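Local atomic coordinates of lovastatin nonaketide synthase, polyketide synthase component (Aspergillus terreus, PDB entry 7CPX), a protein that builds the nonaketide backbone of lovastatin from malonyl-CoA, as a homodimeric multidomain polyketide synthase that also methylates, reduces and dehydrates the growing chain. Residues R1749-L1754 against M2250-E2255; K1688-M1693 against A1720-W1725; S94-H99 against H134-V139. The protein carries 2 engineered substitutions. All blocks are in the same frame, centred on the assembly; numbering follows the deposited sequence.

Contact 1 (R1749-L1754 against M2250-E2255)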
ATOM      1  N   ARG A1749      35.249   0.860 -61.486  1.00118.90           N
ATOM      2  CA  ARG A1749      33.872   1.086 -61.067  1.00118.90           C
ATOM      3  C   ARG A1749      33.128   1.989 -62.041  1.00118.90           C
ATOM      4  O   ARG A1749      31.970   1.723 -62.378  1.00118.90           O
ATOM      5  CB  ARG A1749      33.853   1.711 -59.672  1.00118.90           C
ATOM      6  CG  ARG A1749      34.601   0.910 -58.625  1.00118.90           C
ATOM      7  CD  ARG A1749      33.689  -0.075 -57.935  1.00118.90           C
ATOM      8  NE  ARG A1749      32.680   0.610 -57.136  1.00118.90           N
ATOM      9  CZ  ARG A1749      32.869   1.043 -55.896  1.00118.90           C
ATOM     10  NH1 ARG A1749      34.018   0.858 -55.266  1.00118.90           N
ATOM     11  NH2 ARG A1749      31.882   1.680 -55.274  1.00118.90           N
ATOM     12  N   GLU A1750      33.784   3.059 -62.493  1.00122.39           N
ATOM     13  CA  GLU A1750      33.157   3.989 -63.424  1.00122.39           C
ATOM     14  C   GLU A1750      32.777   3.289 -64.719  1.00122.39           C
ATOM     15  O   GLU A1750      31.643   3.407 -65.198  1.00122.39           O
ATOM     16  CB  GLU A1750      34.107   5.150 -63.711  1.00122.39           C
ATOM     17  CG  GLU A1750      34.408   6.027 -62.512  1.00122.39           C
ATOM     18  CD  GLU A1750      35.555   6.986 -62.760  1.00122.39           C
ATOM     19  OE1 GLU A1750      36.178   6.906 -63.841  1.00122.39           O
ATOM     20  OE2 GLU A1750      35.835   7.821 -61.875  1.00122.39           O
ATOM     21  N   HIS A1751      33.716   2.550 -65.298  1.00122.74           N
ATOM     22  CA  HIS A1751      33.499   1.851 -66.554  1.00122.74           C
ATOM     23  C   HIS A1751      33.531   0.350 -66.303  1.00122.74           C
ATOM     24  O   HIS A1751      34.543  -0.305 -66.580  1.00122.74           O
ATOM     25  CB  HIS A1751      34.558   2.249 -67.581  1.00122.74           C
ATOM     26  CG  HIS A1751      34.612   3.720 -67.852  1.00122.74           C
ATOM     27  ND1 HIS A1751      33.711   4.359 -68.675  1.00122.74           N
ATOM     28  CD2 HIS A1751      35.461   4.677 -67.408  1.00122.74           C
ATOM     29  CE1 HIS A1751      34.001   5.646 -68.726  1.00122.74           C
ATOM     30  NE2 HIS A1751      35.059   5.865 -67.967  1.00122.74           N
ATOM     31  N   PRO A1752      32.450  -0.231 -65.777  1.00121.76           N
ATOM     32  CA  PRO A1752      32.467  -1.676 -65.503  1.00121.76           C
ATOM     33  C   PRO A1752      32.752  -2.511 -66.736  1.00121.76           C
ATOM     34  O   PRO A1752      33.366  -3.580 -66.623  1.00121.76           O
ATOM     35  CB  PRO A1752      31.064  -1.944 -64.940  1.00121.76           C
ATOM     36  CG  PRO A1752      30.229  -0.801 -65.414  1.00121.76           C
ATOM     37  CD  PRO A1752      31.146   0.377 -65.467  1.00121.76           C
ATOM     38  N   ASP A1753      32.327  -2.054 -67.915  1.00124.43           N
ATOM     39  CA  ASP A1753      32.669  -2.751 -69.147  1.00124.43           C
ATOM     40  C   ASP A1753      34.161  -2.692 -69.441  1.00124.43           C
ATOM     41  O   ASP A1753      34.660  -3.509 -70.222  1.00124.43           O
ATOM     42  CB  ASP A1753      31.887  -2.156 -70.318  1.00124.43           C
ATOM     43  CG  ASP A1753      30.390  -2.167 -70.086  1.00124.43           C
ATOM     44  OD1 ASP A1753      29.903  -3.081 -69.388  1.00124.43           O
ATOM     45  OD2 ASP A1753      29.701  -1.261 -70.598  1.00124.43           O
ATOM     46  N   LEU A1754      34.880  -1.751 -68.832  1.00125.27           N
ATOM     47  CA  LEU A1754      36.315  -1.589 -69.056  1.00125.27           C
ATOM     48  C   LEU A1754      37.062  -2.433 -68.034  1.00125.27           C
ATOM     49  O   LEU A1754      37.169  -2.062 -66.862  1.00125.27           O
ATOM     50  CB  LEU A1754      36.712  -0.121 -68.954  1.00125.27           C
ATOM     51  CG  LEU A1754      38.214   0.168 -68.949  1.00125.27           C
ATOM     52  CD1 LEU A1754      38.887  -0.454 -70.160  1.00125.27           C
ATOM     53  CD2 LEU A1754      38.468   1.664 -68.905  1.00125.27           C
ATOM     54  N   MET A2250      33.303  12.561 -63.703  1.00125.71           N
ATOM     55  CA  MET A2250      33.897  11.452 -64.430  1.00125.71           C
ATOM     56  C   MET A2250      35.177  11.890 -65.130  1.00125.71           C
ATOM     57  O   MET A2250      35.304  13.029 -65.584  1.00125.71           O
ATOM     58  CB  MET A2250      32.909  10.900 -65.459  1.00125.71           C
ATOM     59  CG  MET A2250      32.044   9.764 -64.945  1.00125.71           C
ATOM     60  SD  MET A2250      33.007   8.332 -64.426  1.00125.71           S
ATOM     61  CE  MET A2250      33.985   8.005 -65.892  1.00125.71           C
ATOM     62  N   LEU A2251      36.127  10.956 -65.228  1.00123.53           N
ATOM     63  CA  LEU A2251      37.409  11.275 -65.848  1.00123.53           C
ATOM     64  C   LEU A2251      37.223  11.778 -67.273  1.00123.53           C
ATOM     65  O   LEU A2251      37.867  12.749 -67.684  1.00123.53           O
ATOM     66  CB  LEU A2251      38.320  10.049 -65.831  1.00123.53           C
ATOM     67  CG  LEU A2251      38.979   9.719 -64.492  1.00123.53           C
ATOM     68  CD1 LEU A2251      39.640   8.363 -64.565  1.00123.53           C
ATOM     69  CD2 LEU A2251      39.999  10.775 -64.114  1.00123.53           C
ATOM     70  N   ASN A2252      36.348  11.130 -68.041  1.00125.93           N
ATOM     71  CA  ASN A2252      36.071  11.608 -69.391  1.00125.93           C
ATOM     72  C   ASN A2252      35.544  13.036 -69.363  1.00125.93           C
ATOM     73  O   ASN A2252      35.879  13.848 -70.233  1.00125.93           O
ATOM     74  CB  ASN A2252      35.078  10.675 -70.085  1.00125.93           C
ATOM     75  CG  ASN A2252      33.796  10.495 -69.296  1.00125.93           C
ATOM     76  OD1 ASN A2252      33.409  11.358 -68.510  1.00125.93           O
ATOM     77  ND2 ASN A2252      33.131   9.364 -69.502  1.00125.93           N
ATOM     78  N   ASN A2253      34.719  13.361 -68.367  1.00126.00           N
ATOM     79  CA  ASN A2253      34.216  14.714 -68.178  1.00126.00           C
ATOM     80  C   ASN A2253      35.054  15.534 -67.207  1.00126.00           C
ATOM     81  O   ASN A2253      34.803  16.734 -67.060  1.00126.00           O
ATOM     82  CB  ASN A2253      32.767  14.672 -67.679  1.00126.00           C
ATOM     83  CG  ASN A2253      31.834  13.992 -68.660  1.00126.00           C
ATOM     84  OD1 ASN A2253      31.262  14.636 -69.541  1.00126.00           O
ATOM     85  ND2 ASN A2253      31.673  12.682 -68.512  1.00126.00           N
ATOM     86  N   MET A2254      36.033  14.922 -66.548  1.00124.16           N
ATOM     87  CA  MET A2254      36.883  15.634 -65.608  1.00124.16           C
ATOM     88  C   MET A2254      37.910  16.477 -66.358  1.00124.16           C
ATOM     89  O   MET A2254      38.178  16.269 -67.544  1.00124.16           O
ATOM     90  CB  MET A2254      37.583  14.644 -64.674  1.00124.16           C
ATOM     91  CG  MET A2254      38.368  15.276 -63.532  1.00124.16           C
ATOM     92  SD  MET A2254      39.239  14.062 -62.520  1.00124.16           S
ATOM     93  CE  MET A2254      37.911  12.959 -62.043  1.00124.16           C
ATOM     94  N   GLU A2255      38.479  17.448 -65.650  1.00123.03           N
ATOM     95  CA  GLU A2255      39.504  18.323 -66.193  1.00123.03           C
ATOM     96  C   GLU A2255      40.739  18.281 -65.303  1.00123.03           C
ATOM     97  O   GLU A2255      40.641  18.125 -64.083  1.00123.03           O
ATOM     98  CB  GLU A2255      38.997  19.763 -66.314  1.00123.03           C
ATOM     99  CG  GLU A2255      37.719  19.901 -67.120  1.00123.03           C
ATOM    100  CD  GLU A2255      37.236  21.336 -67.201  1.00123.03           C
ATOM    101  OE1 GLU A2255      37.888  22.217 -66.602  1.00123.03           O
ATOM    102  OE2 GLU A2255      36.205  21.582 -67.860  1.00123.03           O
TER
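Glu1750 and Met2250 approach head-on, the acidic side chain overlapping the thioether. Glu1750 CB comes 3.4 Å from Met2250 SD. CG, set anti to the carbonyl carbon (chi1 -65°), stays 3.3 Å from Met2250 SD, and Glu1750 CD, further along the extended chain, is again 3.3 Å from that sulfur. At the carboxylate the oxygens part: Glu1750 OE1 meets Met2250 CE at 3.2 Å and Leu2251 CD1 at 3.8 Å, whereas OE2 takes a weak hydrogen bond from Ala2305 N. Glu1750 closes helix 1735-1750, which belongs to a Rossmann-like sheet-and-helix unit, probably the structural, non-catalytic half of the ketoreductase; Met2250 belongs to the ketoreductase domain, in the loop between strand 2236-2241 and helix 2256-2276. Met2250 is bent at chi2 and chi3, which brings CE up to the His1751 imidazole as well, its SD lying 5.3 Å from the ring centroid in an oblique Met-aromatic contact. Asn2252 ND2 lies near the ring plane at its edge, 3.9 Å from His1751 CE1, with ring and amide planes 79° apart. Behind them Leu2251 is buried against Phe1710 and Leu1717 of helix 1705-1719.

Contact 2 (K1688-M1693 against A1720-W1725)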
ATOM      1  N   LYS A1688      38.130  -1.095 -79.096  1.00130.69           N
ATOM      2  CA  LYS A1688      38.037  -2.305 -78.290  1.00130.69           C
ATOM      3  C   LYS A1688      39.423  -2.801 -77.895  1.00130.69           C
ATOM      4  O   LYS A1688      39.655  -4.006 -77.774  1.00130.69           O
ATOM      5  CB  LYS A1688      37.270  -3.394 -79.038  1.00130.69           C
ATOM      6  CG  LYS A1688      35.855  -2.999 -79.434  1.00130.69           C
ATOM      7  CD  LYS A1688      35.005  -2.657 -78.219  1.00130.69           C
ATOM      8  CE  LYS A1688      33.574  -2.341 -78.613  1.00130.69           C
ATOM      9  NZ  LYS A1688      32.747  -1.960 -77.436  1.00130.69           N
ATOM     10  N   SER A1689      40.349  -1.869 -77.692  1.00132.30           N
ATOM     11  CA  SER A1689      41.738  -2.214 -77.447  1.00132.30           C
ATOM     12  C   SER A1689      41.918  -2.888 -76.094  1.00132.30           C
ATOM     13  O   SER A1689      41.195  -2.616 -75.132  1.00132.30           O
ATOM     14  CB  SER A1689      42.608  -0.960 -77.500  1.00132.30           C
ATOM     15  OG  SER A1689      43.955  -1.264 -77.184  1.00132.30           O
ATOM     16  N   THR A1690      42.901  -3.779 -76.035  1.00131.80           N
ATOM     17  CA  THR A1690      43.419  -4.307 -74.780  1.00131.80           C
ATOM     18  C   THR A1690      44.774  -3.648 -74.548  1.00131.80           C
ATOM     19  O   THR A1690      45.723  -3.881 -75.304  1.00131.80           O
ATOM     20  CB  THR A1690      43.537  -5.828 -74.824  1.00131.80           C
ATOM     21  OG1 THR A1690      42.259  -6.402 -75.123  1.00131.80           O
ATOM     22  CG2 THR A1690      44.024  -6.360 -73.487  1.00131.80           C
ATOM     23  N   PHE A1691      44.858  -2.809 -73.525  1.00130.12           N
ATOM     24  CA  PHE A1691      46.052  -2.014 -73.291  1.00130.12           C
ATOM     25  C   PHE A1691      46.948  -2.663 -72.243  1.00130.12           C
ATOM     26  O   PHE A1691      46.482  -3.215 -71.244  1.00130.12           O
ATOM     27  CB  PHE A1691      45.683  -0.601 -72.844  1.00130.12           C
ATOM     28  CG  PHE A1691      45.364   0.336 -73.971  1.00130.12           C
ATOM     29  CD1 PHE A1691      46.363   1.076 -74.576  1.00130.12           C
ATOM     30  CD2 PHE A1691      44.061   0.496 -74.407  1.00130.12           C
ATOM     31  CE1 PHE A1691      46.071   1.948 -75.607  1.00130.12           C
ATOM     32  CE2 PHE A1691      43.762   1.369 -75.434  1.00130.12           C
ATOM     33  CZ  PHE A1691      44.768   2.094 -76.037  1.00130.12           C
ATOM     34  N   VAL A1692      48.252  -2.592 -72.492  1.00129.84           N
ATOM     35  CA  VAL A1692      49.276  -3.024 -71.550  1.00129.84           C
ATOM     36  C   VAL A1692      50.169  -1.818 -71.308  1.00129.84           C
ATOM     37  O   VAL A1692      50.927  -1.413 -72.198  1.00129.84           O
ATOM     38  CB  VAL A1692      50.089  -4.215 -72.073  1.00129.84           C
ATOM     39  CG1 VAL A1692      51.127  -4.637 -71.046  1.00129.84           C
ATOM     40  CG2 VAL A1692      49.166  -5.372 -72.416  1.00129.84           C
ATOM     41  N   MET A1693      50.084  -1.243 -70.115  1.00128.84           N
ATOM     42  CA  MET A1693      50.680   0.055 -69.824  1.00128.84           C
ATOM     43  C   MET A1693      51.918  -0.145 -68.959  1.00128.84           C
ATOM     44  O   MET A1693      51.812  -0.525 -67.789  1.00128.84           O
ATOM     45  CB  MET A1693      49.668   0.958 -69.128  1.00128.84           C
ATOM     46  CG  MET A1693      48.302   0.987 -69.797  1.00128.84           C
ATOM     47  SD  MET A1693      48.333   1.708 -71.446  1.00128.84           S
ATOM     48  CE  MET A1693      48.745   3.403 -71.054  1.00128.84           C
ATOM     49  N   ALA A1720      39.786   1.996 -74.778  1.00129.84           N
ATOM     50  CA  ALA A1720      40.129   0.752 -74.103  1.00129.84           C
ATOM     51  C   ALA A1720      38.871   0.006 -73.682  1.00129.84           C
ATOM     52  O   ALA A1720      37.961   0.595 -73.088  1.00129.84           O
ATOM     53  CB  ALA A1720      41.004   1.022 -72.878  1.00129.84           C
ATOM     54  N   SER A1721      38.823  -1.283 -74.007  1.00129.32           N
ATOM     55  CA  SER A1721      37.864  -2.208 -73.418  1.00129.32           C
ATOM     56  C   SER A1721      38.487  -3.051 -72.319  1.00129.32           C
ATOM     57  O   SER A1721      37.797  -3.423 -71.364  1.00129.32           O
ATOM     58  CB  SER A1721      37.283  -3.131 -74.494  1.00129.32           C
ATOM     59  OG  SER A1721      38.300  -3.921 -75.088  1.00129.32           O
ATOM     60  N   ASN A1722      39.777  -3.356 -72.443  1.00130.21           N
ATOM     61  CA  ASN A1722      40.550  -4.017 -71.407  1.00130.21           C
ATOM     62  C   ASN A1722      41.885  -3.299 -71.281  1.00130.21           C
ATOM     63  O   ASN A1722      42.375  -2.707 -72.246  1.00130.21           O
ATOM     64  CB  ASN A1722      40.778  -5.499 -71.727  1.00130.21           C
ATOM     65  CG  ASN A1722      39.486  -6.284 -71.805  1.00130.21           C
ATOM     66  OD1 ASN A1722      38.497  -5.940 -71.158  1.00130.21           O
ATOM     67  ND2 ASN A1722      39.488  -7.349 -72.598  1.00130.21           N
ATOM     68  N   THR A1723      42.462  -3.333 -70.084  1.00128.54           N
ATOM     69  CA  THR A1723      43.763  -2.708 -69.898  1.00128.54           C
ATOM     70  C   THR A1723      44.455  -3.281 -68.672  1.00128.54           C
ATOM     71  O   THR A1723      43.813  -3.615 -67.670  1.00128.54           O
ATOM     72  CB  THR A1723      43.650  -1.189 -69.757  1.00128.54           C
ATOM     73  OG1 THR A1723      42.945  -0.646 -70.879  1.00128.54           O
ATOM     74  CG2 THR A1723      45.043  -0.575 -69.675  1.00128.54           C
ATOM     75  N   VAL A1724      45.781  -3.367 -68.767  1.00128.14           N
ATOM     76  CA  VAL A1724      46.643  -3.793 -67.673  1.00128.14           C
ATOM     77  C   VAL A1724      47.753  -2.766 -67.519  1.00128.14           C
ATOM     78  O   VAL A1724      48.456  -2.453 -68.487  1.00128.14           O
ATOM     79  CB  VAL A1724      47.239  -5.190 -67.926  1.00128.14           C
ATOM     80  CG1 VAL A1724      48.002  -5.669 -66.701  1.00128.14           C
ATOM     81  CG2 VAL A1724      46.147  -6.173 -68.308  1.00128.14           C
ATOM     82  N   TRP A1725      47.912  -2.245 -66.308  1.00126.03           N
ATOM     83  CA  TRP A1725      49.003  -1.347 -65.967  1.00126.03           C
ATOM     84  C   TRP A1725      50.053  -2.109 -65.174  1.00126.03           C
ATOM     85  O   TRP A1725      49.723  -2.993 -64.381  1.00126.03           O
ATOM     86  CB  TRP A1725      48.497  -0.154 -65.154  1.00126.03           C
ATOM     87  CG  TRP A1725      47.714   0.836 -65.955  1.00126.03           C
ATOM     88  CD1 TRP A1725      48.165   2.017 -66.466  1.00126.03           C
ATOM     89  CD2 TRP A1725      46.338   0.735 -66.338  1.00126.03           C
ATOM     90  NE1 TRP A1725      47.158   2.657 -67.143  1.00126.03           N
ATOM     91  CE2 TRP A1725      46.025   1.891 -67.079  1.00126.03           C
ATOM     92  CE3 TRP A1725      45.339  -0.219 -66.121  1.00126.03           C
ATOM     93  CZ2 TRP A1725      44.757   2.116 -67.611  1.00126.03           C
ATOM     94  CZ3 TRP A1725      44.080   0.010 -66.642  1.00126.03           C
ATOM     95  CH2 TRP A1725      43.800   1.166 -67.381  1.00126.03           C
TER
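Ser1689 O accepts two backbone N-H groups, from Ser1721 N at 2.9 Å and from Asn1722 N at 3.1 Å, the latter almost straight (179°). This double grip marks a beta bulge: Ser1689 pairs with Ala1720 but Thr1690 with Asn1722, and Ser1721 is the extra residue. The pairing is parallel on both sides of the bulge. Phe1691 N reaches Asn1722 O at 2.8 Å, on the opposite face of that carbonyl from the hydroxyl of Thr1723, which also donates to it. Val1724 N then bonds to Phe1691 O, and Met1693 N to Val1724 O.

On the face bearing Phe1691, Met1693 and Trp1725, Met1693 CG lies over the indole, 3.5 Å from the centroid of the Trp1725 five-membered ring, a CH-pi contact. The bend at chi2 (-65°) leaves its sulfur oblique to that ring. Thr1723 CG2 covers the same face of the indole. Nearer the bulge, Phe1691 CD2 packs on Ala1720 CB at 3.5 Å. On the other face, Thr1690 OG1 and Asn1722 ND2 share Asp1784 OD1 as acceptor.

The pair frames a beta-alpha-beta crossover through helix 1705-1719, whose Leu1716 packs on Phe1691, Met1693 and Trp1725. Helix 1775-1784 covers the face of Thr1690 and Val1724, and strand 1644-1647 flanks strand 1689-1693 on its far edge.

Contact 3 (S94-H99 against H134-V139); sequences SMDPQH and HDYETV
Tyr136 inserts its ring beside the turn that leads from Ser94 into helix 97-113, with Asp96 at its root. Asp96 OD1 lies 3.1 Å from Tyr136 CB; the two side chains run antiparallel alongside each other, carboxylate and ring planes only 13° apart. Pro97 CD sits over one face of the ring, a CH-pi contact, the proline lying roughly perpendicular to the tyrosine side chain. At the ring edge, in its plane, Ser94 O is 3.7 Å from Tyr136 CE2. The phenol hydroxyl is hydrogen-bonded to Glu93 O and Val938 N. Within the thiolase-type ketosynthase, Asp96 is the N-cap of helix 97-113: with CG anti to the backbone N (chi1 -180°), OD1 accepts from Gln98 N at 2.8 Å and 166°, the donor standing well above the carboxylate plane. OD2 takes a weak bond from Gln98 NE2, and that amide nitrogen lies 3.7 Å from His134 CA. The His134 ring leads away from the helix start and stacks on His134 of the second subunit, placing this loop after strand 126-131 at the dimer interface.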
ATOM      1  N   SER A  94     -25.588  -1.666  10.203  1.00 85.50           N
ATOM      2  CA  SER A  94     -25.389  -2.770   9.275  1.00 85.50           C
ATOM      3  C   SER A  94     -26.416  -2.771   8.155  1.00 85.50           C
ATOM      4  O   SER A  94     -26.144  -3.312   7.077  1.00 85.50           O
ATOM      5  CB  SER A  94     -25.455  -4.097  10.030  1.00 85.50           C
ATOM      6  OG  SER A  94     -24.631  -4.073  11.180  1.00 85.50           O
ATOM      7  N   MET A  95     -27.586  -2.181   8.381  1.00 83.02           N
ATOM      8  CA  MET A  95     -28.663  -2.254   7.408  1.00 83.02           C
ATOM      9  C   MET A  95     -28.311  -1.508   6.129  1.00 83.02           C
ATOM     10  O   MET A  95     -27.591  -0.506   6.137  1.00 83.02           O
ATOM     11  CB  MET A  95     -29.950  -1.671   7.983  1.00 83.02           C
ATOM     12  CG  MET A  95     -30.711  -2.610   8.893  1.00 83.02           C
ATOM     13  SD  MET A  95     -32.337  -1.960   9.312  1.00 83.02           S
ATOM     14  CE  MET A  95     -33.099  -1.912   7.693  1.00 83.02           C
ATOM     15  N   ASP A  96     -28.834  -2.012   5.024  1.00 82.73           N
ATOM     16  CA  ASP A  96     -28.743  -1.299   3.762  1.00 82.73           C
ATOM     17  C   ASP A  96     -29.651  -0.076   3.817  1.00 82.73           C
ATOM     18  O   ASP A  96     -30.828  -0.204   4.176  1.00 82.73           O
ATOM     19  CB  ASP A  96     -29.148  -2.218   2.610  1.00 82.73           C
ATOM     20  CG  ASP A  96     -29.072  -1.542   1.253  1.00 82.73           C
ATOM     21  OD1 ASP A  96     -28.802  -0.327   1.192  1.00 82.73           O
ATOM     22  OD2 ASP A  96     -29.286  -2.236   0.237  1.00 82.73           O
ATOM     23  N   PRO A  97     -29.152   1.120   3.490  1.00 82.13           N
ATOM     24  CA  PRO A  97     -30.055   2.278   3.416  1.00 82.13           C
ATOM     25  C   PRO A  97     -31.294   1.999   2.597  1.00 82.13           C
ATOM     26  O   PRO A  97     -32.351   2.590   2.858  1.00 82.13           O
ATOM     27  CB  PRO A  97     -29.178   3.358   2.773  1.00 82.13           C
ATOM     28  CG  PRO A  97     -27.800   2.996   3.155  1.00 82.13           C
ATOM     29  CD  PRO A  97     -27.753   1.499   3.230  1.00 82.13           C
ATOM     30  N   GLN A  98     -31.201   1.105   1.613  1.00 79.72           N
ATOM     31  CA  GLN A  98     -32.395   0.695   0.888  1.00 79.72           C
ATOM     32  C   GLN A  98     -33.409   0.076   1.834  1.00 79.72           C
ATOM     33  O   GLN A  98     -34.596   0.403   1.779  1.00 79.72           O
ATOM     34  CB  GLN A  98     -32.028  -0.289  -0.222  1.00 79.72           C
ATOM     35  CG  GLN A  98     -31.127   0.301  -1.290  1.00 79.72           C
ATOM     36  CD  GLN A  98     -30.887  -0.646  -2.451  1.00 79.72           C
ATOM     37  OE1 GLN A  98     -30.830  -0.223  -3.605  1.00 79.72           O
ATOM     38  NE2 GLN A  98     -30.739  -1.931  -2.151  1.00 79.72           N
ATOM     39  N   HIS A  99     -32.957  -0.803   2.732  1.00 79.76           N
ATOM     40  CA  HIS A  99     -33.876  -1.438   3.671  1.00 79.76           C
ATOM     41  C   HIS A  99     -34.459  -0.424   4.647  1.00 79.76           C
ATOM     42  O   HIS A  99     -35.650  -0.477   4.971  1.00 79.76           O
ATOM     43  CB  HIS A  99     -33.164  -2.553   4.433  1.00 79.76           C
ATOM     44  CG  HIS A  99     -32.468  -3.542   3.553  1.00 79.76           C
ATOM     45  ND1 HIS A  99     -31.653  -4.535   4.050  1.00 79.76           N
ATOM     46  CD2 HIS A  99     -32.460  -3.687   2.207  1.00 79.76           C
ATOM     47  CE1 HIS A  99     -31.175  -5.251   3.048  1.00 79.76           C
ATOM     48  NE2 HIS A  99     -31.649  -4.756   1.920  1.00 79.76           N
ATOM     49  N   HIS A 134     -27.892  -2.553  -5.081  1.00 84.83           N
ATOM     50  CA  HIS A 134     -27.516  -2.811  -3.699  1.00 84.83           C
ATOM     51  C   HIS A 134     -26.079  -2.362  -3.474  1.00 84.83           C
ATOM     52  O   HIS A 134     -25.182  -3.184  -3.261  1.00 84.83           O
ATOM     53  CB  HIS A 134     -27.672  -4.298  -3.366  1.00 84.83           C
ATOM     54  CG  HIS A 134     -26.913  -5.207  -4.285  1.00 84.83           C
ATOM     55  ND1 HIS A 134     -25.539  -5.195  -4.375  1.00 84.83           N
ATOM     56  CD2 HIS A 134     -27.339  -6.153  -5.156  1.00 84.83           C
ATOM     57  CE1 HIS A 134     -25.149  -6.095  -5.261  1.00 84.83           C
ATOM     58  NE2 HIS A 134     -26.222  -6.690  -5.749  1.00 84.83           N
ATOM     59  N   ASP A 135     -25.854  -1.046  -3.535  1.00 85.80           N
ATOM     60  CA  ASP A 135     -24.531  -0.508  -3.247  1.00 85.80           C
ATOM     61  C   ASP A 135     -24.073  -0.923  -1.857  1.00 85.80           C
ATOM     62  O   ASP A 135     -22.929  -1.351  -1.673  1.00 85.80           O
ATOM     63  CB  ASP A 135     -24.552   1.013  -3.383  1.00 85.80           C
ATOM     64  CG  ASP A 135     -24.828   1.466  -4.801  1.00 85.80           C
ATOM     65  OD1 ASP A 135     -25.018   0.596  -5.677  1.00 85.80           O
ATOM     66  OD2 ASP A 135     -24.856   2.691  -5.041  1.00 85.80           O
ATOM     67  N   TYR A 136     -24.951  -0.803  -0.867  1.00 83.55           N
ATOM     68  CA  TYR A 136     -24.734  -1.506   0.386  1.00 83.55           C
ATOM     69  C   TYR A 136     -24.770  -3.004   0.117  1.00 83.55           C
ATOM     70  O   TYR A 136     -25.491  -3.482  -0.763  1.00 83.55           O
ATOM     71  CB  TYR A 136     -25.789  -1.116   1.417  1.00 83.55           C
ATOM     72  CG  TYR A 136     -25.228  -0.479   2.670  1.00 83.55           C
ATOM     73  CD1 TYR A 136     -24.706   0.805   2.645  1.00 83.55           C
ATOM     74  CD2 TYR A 136     -25.232  -1.156   3.880  1.00 83.55           C
ATOM     75  CE1 TYR A 136     -24.204   1.392   3.785  1.00 83.55           C
ATOM     76  CE2 TYR A 136     -24.735  -0.576   5.024  1.00 83.55           C
ATOM     77  CZ  TYR A 136     -24.219   0.698   4.973  1.00 83.55           C
ATOM     78  OH  TYR A 136     -23.716   1.278   6.116  1.00 83.55           O
ATOM     79  N   GLU A 137     -23.992  -3.753   0.890  1.00 87.16           N
ATOM     80  CA  GLU A 137     -23.436  -5.089   0.749  1.00 87.16           C
ATOM     81  C   GLU A 137     -22.175  -5.036  -0.102  1.00 87.16           C
ATOM     82  O   GLU A 137     -21.499  -6.055  -0.241  1.00 87.16           O
ATOM     83  CB  GLU A 137     -24.422  -6.095   0.122  1.00 87.16           C
ATOM     84  CG  GLU A 137     -23.931  -7.535   0.086  1.00 87.16           C
ATOM     85  CD  GLU A 137     -25.006  -8.506  -0.358  1.00 87.16           C
ATOM     86  OE1 GLU A 137     -26.119  -8.050  -0.696  1.00 87.16           O
ATOM     87  OE2 GLU A 137     -24.739  -9.726  -0.371  1.00 87.16           O
ATOM     88  N   THR A 138     -21.829  -3.882  -0.665  1.00 86.09           N
ATOM     89  CA  THR A 138     -20.530  -3.653  -1.281  1.00 86.09           C
ATOM     90  C   THR A 138     -19.773  -2.536  -0.586  1.00 86.09           C
ATOM     91  O   THR A 138     -18.621  -2.729  -0.184  1.00 86.09           O
ATOM     92  CB  THR A 138     -20.698  -3.322  -2.770  1.00 86.09           C
ATOM     93  OG1 THR A 138     -21.456  -4.355  -3.410  1.00 86.09           O
ATOM     94  CG2 THR A 138     -19.345  -3.206  -3.435  1.00 86.09           C
ATOM     95  N   VAL A 139     -20.400  -1.371  -0.421  1.00 82.54           N
ATOM     96  CA  VAL A 139     -19.774  -0.282   0.323  1.00 82.54           C
ATOM     97  C   VAL A 139     -19.483  -0.721   1.751  1.00 82.54           C
ATOM     98  O   VAL A 139     -18.363  -0.574   2.252  1.00 82.54           O
ATOM     99  CB  VAL A 139     -20.674   0.966   0.293  1.00 82.54           C
ATOM    100  CG1 VAL A 139     -20.211   1.979   1.322  1.00 82.54           C
ATOM    101  CG2 VAL A 139     -20.674   1.570  -1.093  1.00 82.54           C
TER

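Overall arrangement
Contacts 1 and 2 are neighbours, their centres 14 Å apart. They touch directly through Leu1754, whose CD1 packs 3.2 Å from Ala1720 O and also touches Ser1721 O and Asn1722 N. Helix 1705-1719 packs on both; contact 1 thus ties the sheet of contact 2 to the ketoreductase domain. That domain binds NADP, in a pocket drawn from residues between 2163 and 2341, but both contacts lie away from the annotated sites. Contact 3 belongs to the distant ketosynthase, across the chain's centre, about 92 Å from contact 1 and 102 Å from contact 2 between centres. There the side chain of Gln98 is about 12 Å from that of His367, a predicted active-site residue.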